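Local coordinates for protein glucoamylase (Thermoanaerobacterium thermosaccharolyticum, PDB 1LF9) that hydrolyses terminal alpha-1,4-linked glucose units one after another from the non-reducing ends of starch-like chains, releasing beta-D-glucose, and probably also cleaves isomaltose, at residues A[71-76]-A[156-161]; A[327-332]-A[589-594]. All coordinates share one frame; numbering follows the deposited sequence.

Contact 1. Residues A[71-76]-A[156-161]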
# COMPACT_ATOMS: atom_id res chain seq x y z
N ASP A 71 12.85 7.51 2.10
CA ASP A 71 14.21 8.04 2.10
C ASP A 71 15.17 7.17 1.34
O ASP A 71 16.33 7.53 1.17
CB ASP A 71 14.70 8.17 3.54
CG ASP A 71 13.79 9.00 4.39
OD1 ASP A 71 13.28 8.47 5.40
OD2 ASP A 71 13.57 10.19 4.04
N VAL A 72 14.69 6.02 0.89
CA VAL A 72 15.56 5.09 0.18
C VAL A 72 14.87 4.44 -1.00
O VAL A 72 13.65 4.23 -0.99
CB VAL A 72 16.06 3.97 1.13
CG1 VAL A 72 17.03 3.07 0.40
CG2 VAL A 72 16.71 4.58 2.36
N LYS A 73 15.64 4.11 -2.02
CA LYS A 73 15.10 3.45 -3.20
C LYS A 73 15.43 1.97 -3.12
O LYS A 73 14.54 1.12 -3.22
CB LYS A 73 15.70 4.01 -4.48
CG LYS A 73 15.19 3.28 -5.71
CD LYS A 73 16.13 3.36 -6.89
CE LYS A 73 15.64 2.49 -8.04
NZ LYS A 73 16.58 2.48 -9.20
N GLU A 74 16.71 1.67 -2.94
CA GLU A 74 17.22 0.31 -2.86
C GLU A 74 18.43 0.16 -1.94
O GLU A 74 19.12 1.12 -1.60
CB GLU A 74 17.74 -0.17 -4.21
CG GLU A 74 16.79 -0.33 -5.34
CD GLU A 74 17.49 -0.97 -6.52
OE1 GLU A 74 18.55 -0.44 -6.92
OE2 GLU A 74 17.00 -2.00 -7.03
N ILE A 75 18.68 -1.10 -1.61
CA ILE A 75 19.82 -1.55 -0.81
C ILE A 75 19.96 -2.97 -1.32
O ILE A 75 19.28 -3.88 -0.85
CB ILE A 75 19.52 -1.57 0.70
CG1 ILE A 75 19.39 -0.14 1.23
CG2 ILE A 75 20.67 -2.25 1.43
CD1 ILE A 75 19.07 -0.06 2.71
N LYS A 76 20.83 -3.16 -2.32
CA LYS A 76 21.03 -4.47 -2.93
C LYS A 76 22.51 -4.88 -3.01
O LYS A 76 23.40 -4.07 -2.79
CB LYS A 76 20.44 -4.47 -4.34
CG LYS A 76 21.07 -3.42 -5.25
CD LYS A 76 20.59 -3.54 -6.69
CE LYS A 76 21.27 -2.50 -7.58
NZ LYS A 76 20.72 -2.50 -8.96
N ASP A 156 21.13 3.11 -2.46
CA ASP A 156 20.61 4.18 -3.31
C ASP A 156 19.65 5.02 -2.48
O ASP A 156 18.48 4.68 -2.31
CB ASP A 156 19.88 3.57 -4.52
CG ASP A 156 19.52 4.61 -5.57
OD1 ASP A 156 19.25 4.20 -6.72
OD2 ASP A 156 19.50 5.82 -5.25
N PRO A 157 20.15 6.13 -1.92
CA PRO A 157 19.34 7.02 -1.10
C PRO A 157 18.45 7.98 -1.89
O PRO A 157 18.83 8.46 -2.97
CB PRO A 157 20.38 7.75 -0.26
CG PRO A 157 21.52 7.88 -1.22
CD PRO A 157 21.58 6.50 -1.84
N HIS A 158 17.27 8.24 -1.35
CA HIS A 158 16.28 9.16 -1.93
C HIS A 158 15.63 9.84 -0.73
O HIS A 158 14.41 9.77 -0.52
CB HIS A 158 15.22 8.39 -2.73
CG HIS A 158 15.67 7.94 -4.08
ND1 HIS A 158 14.78 7.62 -5.09
CD2 HIS A 158 16.90 7.73 -4.60
CE1 HIS A 158 15.45 7.23 -6.16
NE2 HIS A 158 16.74 7.29 -5.89
N ILE A 159 16.47 10.50 0.07
CA ILE A 159 16.03 11.17 1.29
C ILE A 159 14.95 12.22 1.09
O ILE A 159 15.05 13.10 0.22
CB ILE A 159 17.25 11.77 2.03
CG1 ILE A 159 18.24 10.65 2.36
CG2 ILE A 159 16.80 12.48 3.30
CD1 ILE A 159 19.51 11.10 3.02
N LYS A 160 13.92 12.12 1.92
CA LYS A 160 12.77 13.01 1.90
C LYS A 160 12.04 13.06 0.57
O LYS A 160 11.85 14.12 -0.02
CB LYS A 160 13.17 14.43 2.33
CG LYS A 160 13.56 14.52 3.79
CD LYS A 160 13.42 15.94 4.34
CE LYS A 160 11.96 16.34 4.47
NZ LYS A 160 11.82 17.72 5.00
N ASN A 161 11.65 11.87 0.10
CA ASN A 161 10.91 11.72 -1.14
C ASN A 161 11.54 12.24 -2.42
O ASN A 161 10.82 12.68 -3.32
CB ASN A 161 9.51 12.34 -0.99
CG ASN A 161 8.61 11.55 -0.05
OD1 ASN A 161 8.58 10.32 -0.10
ND2 ASN A 161 7.85 12.25 0.78
O HOH W 1 19.26 1.76 -8.70

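Contact 2. Residues A[327-332]-A[589-594]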
# COMPACT_ATOMS: atom_id res chain seq x y z
N ASP A 327 9.24 2.09 -10.56
CA ASP A 327 10.48 1.88 -11.29
C ASP A 327 10.36 2.48 -12.69
O ASP A 327 11.26 2.35 -13.52
CB ASP A 327 10.83 0.38 -11.32
CG ASP A 327 9.66 -0.49 -11.72
OD1 ASP A 327 8.50 -0.15 -11.39
OD2 ASP A 327 9.90 -1.54 -12.36
N GLY A 328 9.24 3.16 -12.92
CA GLY A 328 9.01 3.80 -14.20
C GLY A 328 8.72 5.29 -14.05
O GLY A 328 8.37 5.95 -15.03
N GLN A 329 8.86 5.81 -12.83
CA GLN A 329 8.61 7.22 -12.56
C GLN A 329 9.90 7.89 -12.07
O GLN A 329 10.68 7.27 -11.35
CB GLN A 329 7.53 7.37 -11.47
CG GLN A 329 6.37 6.38 -11.55
CD GLN A 329 5.57 6.48 -12.85
OE1 GLN A 329 5.03 7.54 -13.17
NE2 GLN A 329 5.49 5.37 -13.58
N ARG A 330 10.13 9.14 -12.47
CA ARG A 330 11.34 9.84 -12.02
C ARG A 330 11.27 9.97 -10.50
O ARG A 330 10.19 10.12 -9.92
CB ARG A 330 11.45 11.24 -12.66
CG ARG A 330 12.49 12.15 -11.98
CD ARG A 330 13.38 12.95 -12.95
NE ARG A 330 12.65 13.73 -13.95
CZ ARG A 330 12.35 15.02 -13.85
NH1 ARG A 330 12.70 15.71 -12.77
NH2 ARG A 330 11.70 15.63 -14.83
N ASP A 331 12.43 9.90 -9.85
CA ASP A 331 12.50 9.98 -8.40
C ASP A 331 12.08 11.32 -7.78
O ASP A 331 12.62 11.73 -6.75
CB ASP A 331 13.92 9.64 -7.92
CG ASP A 331 14.98 10.49 -8.60
OD1 ASP A 331 14.67 11.61 -9.04
OD2 ASP A 331 16.14 10.02 -8.68
N ASP A 332 11.14 12.01 -8.41
CA ASP A 332 10.66 13.28 -7.87
C ASP A 332 9.76 13.00 -6.67
O ASP A 332 9.41 11.85 -6.40
CB ASP A 332 9.85 14.07 -8.90
CG ASP A 332 10.69 14.60 -10.03
OD1 ASP A 332 11.72 15.25 -9.76
OD2 ASP A 332 10.32 14.37 -11.20
N LEU A 589 5.37 -0.23 -18.72
CA LEU A 589 4.82 0.22 -17.46
C LEU A 589 3.80 1.33 -17.72
O LEU A 589 3.81 1.95 -18.78
CB LEU A 589 5.93 0.74 -16.54
CG LEU A 589 7.03 -0.26 -16.20
CD1 LEU A 589 8.04 0.41 -15.29
CD2 LEU A 589 6.43 -1.49 -15.53
N TYR A 590 2.93 1.56 -16.75
CA TYR A 590 1.91 2.60 -16.86
C TYR A 590 2.54 3.97 -16.67
O TYR A 590 3.31 4.19 -15.73
CB TYR A 590 0.83 2.39 -15.79
CG TYR A 590 -0.14 3.55 -15.66
CD1 TYR A 590 -1.25 3.66 -16.51
CD2 TYR A 590 0.04 4.53 -14.69
CE1 TYR A 590 -2.14 4.72 -16.40
CE2 TYR A 590 -0.85 5.60 -14.57
CZ TYR A 590 -1.93 5.69 -15.42
OH TYR A 590 -2.81 6.74 -15.30
N HIS A 591 2.21 4.90 -17.56
CA HIS A 591 2.72 6.26 -17.47
C HIS A 591 1.61 7.26 -17.71
O HIS A 591 1.86 8.37 -18.16
CB HIS A 591 3.84 6.51 -18.50
CG HIS A 591 5.07 5.70 -18.26
ND1 HIS A 591 5.26 4.45 -18.81
CD2 HIS A 591 6.18 5.96 -17.52
CE1 HIS A 591 6.43 3.97 -18.43
NE2 HIS A 591 7.01 4.87 -17.64
N GLY A 592 0.37 6.85 -17.44
CA GLY A 592 -0.74 7.76 -17.64
C GLY A 592 -1.86 7.20 -18.49
O GLY A 592 -3.01 7.60 -18.35
N ALA A 593 -1.52 6.26 -19.37
CA ALA A 593 -2.52 5.66 -20.24
C ALA A 593 -2.13 4.24 -20.62
O ALA A 593 -1.03 4.00 -21.10
CB ALA A 593 -2.69 6.51 -21.50
N GLY A 594 -3.04 3.30 -20.39
CA GLY A 594 -2.77 1.91 -20.72
C GLY A 594 -4.04 1.08 -20.70
O GLY A 594 -5.09 1.48 -21.22

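Contact 1. Residues A[71-76]-A[156-161]
An antiparallel strand pairing with a classic beta bulge joins 71-76 to 156-161, where strands 70-80 and 150-157 lie side by side in the seven-stranded sheet of the N-terminal beta domain. V72 and P157 form a non-hydrogen-bonded pair and E74 and D156 a hydrogen-bonded one, leaving K73 as the extra residue. Both K73 and E74 therefore face D156, whose carbonyl O takes K73 N at 2.9 Å while its own N donates to E74 O. P157, which has no N-H to give, suits the non-hydrogen-bonded place.

Beyond the last bridge, D71 holds the departing chain twice. Its backbone O accepts H158 N at 2.8 Å, the donor standing well above the carbonyl plane, and its carboxylate accepts K160 N through the anti lone pair of OD2 at 2.9 Å, in a nearly straight bond (166°). With CG beside the backbone N (chi1 -55°), the D71 carboxylate is placed to catch that N-H where the strand has given way to loop. On the face it shares with P157, the side chain of V72 packs on L248 of strand 243-251, in the neighbouring sheet.

K73 CB sits over the centre of the H158 imidazole, a CH-pi contact at 3.6 Å from the centroid. From there the extended lysine chain crosses the D156 carboxylate, CD passing 3.2 Å from OD1. Its NZ stops 4.0 Å from D156 OD1; a water bridges that gap and also donates to E74 OE1, while D30 is the direct salt-bridge partner of NZ. D30 accepts H158 NE2 as well. K73, with K76 as a second, longer partner of E74, is likely to ease the crowding of D30, D156 and E74 beside the bulge.

Contact 2. Residues A[327-332]-A[589-594]
The H591 imidazole meets 327-332 at its edge: G328 O lies near the ring plane, 3.1 Å from NE2. The Q329 side-chain amide comes in obliquely at CD2, its plane turned 30° from that of the ring. Over one face of the Y590 ring sits the backbone N of G592, while the ring of Y581 meets Y590 edge-to-face and W325 meets it at an intermediate tilt.

The hydrogen bond across this loop-to-loop contact runs from Q329 NE2 to Y590 O at 3.3 Å. It arrives nearly along the C=O axis but is bent at the hydrogen (144°). The glutamine chain reaches it by folding at chi2 (-61°), and its NE2 also donates to W325 O, so one amide nitrogen links two backbone carbonyls. With an alanine here, Y590 O and W325 O are likely to lose the donor they share, and the link between the two loops would weaken.

Beside this polar link, L589 presses its CD1 methyl on G328 CA at 3.7 Å. A CB on G328 would fall against this methyl, which is consistent with a glycine here. L589 CD1 also lies 4.0 Å from D327 OD1, and the two side chains cross at about a right angle. H591 ND1 donates to L589 O, a weak bond that may bias the turn of the ring.

Y590 probably belongs to the sugar-binding surroundings: its side chain comes, at the nearest atoms, within about 4 Å of a bound glucose and about 3 Å of the side chain of W325, likely a substrate-binding residue. Its OH hydrogen-bonds N521. Because Q329 NE2 bridges the carbonyls of Y590 and W325, it may act as a second-shell tie between these two aromatic residues near the substrate.

In the fold
From the N terminus, contact 1 comes first: it brings 156-161 back to 71-76 and closes a mostly beta loop of 79 residues within the N-terminal domain. The chain then completes that domain and enters the family 15 catalytic domain, where contact 2 closes a longer, helix-rich loop of 256 residues between 327-332 and 589-594. The two loops follow in series, neither nesting nor crossing. Their centres are 18 Å apart, yet they meet: H158 CE1 packs 3.4 Å from D331 CB. The segment 327-332 thus reaches from the sugar-binding side to the beta domain, where D331 also hydrogen-bonds D30 through the backbone; D30 in turn meets K73 and H158 of contact 1.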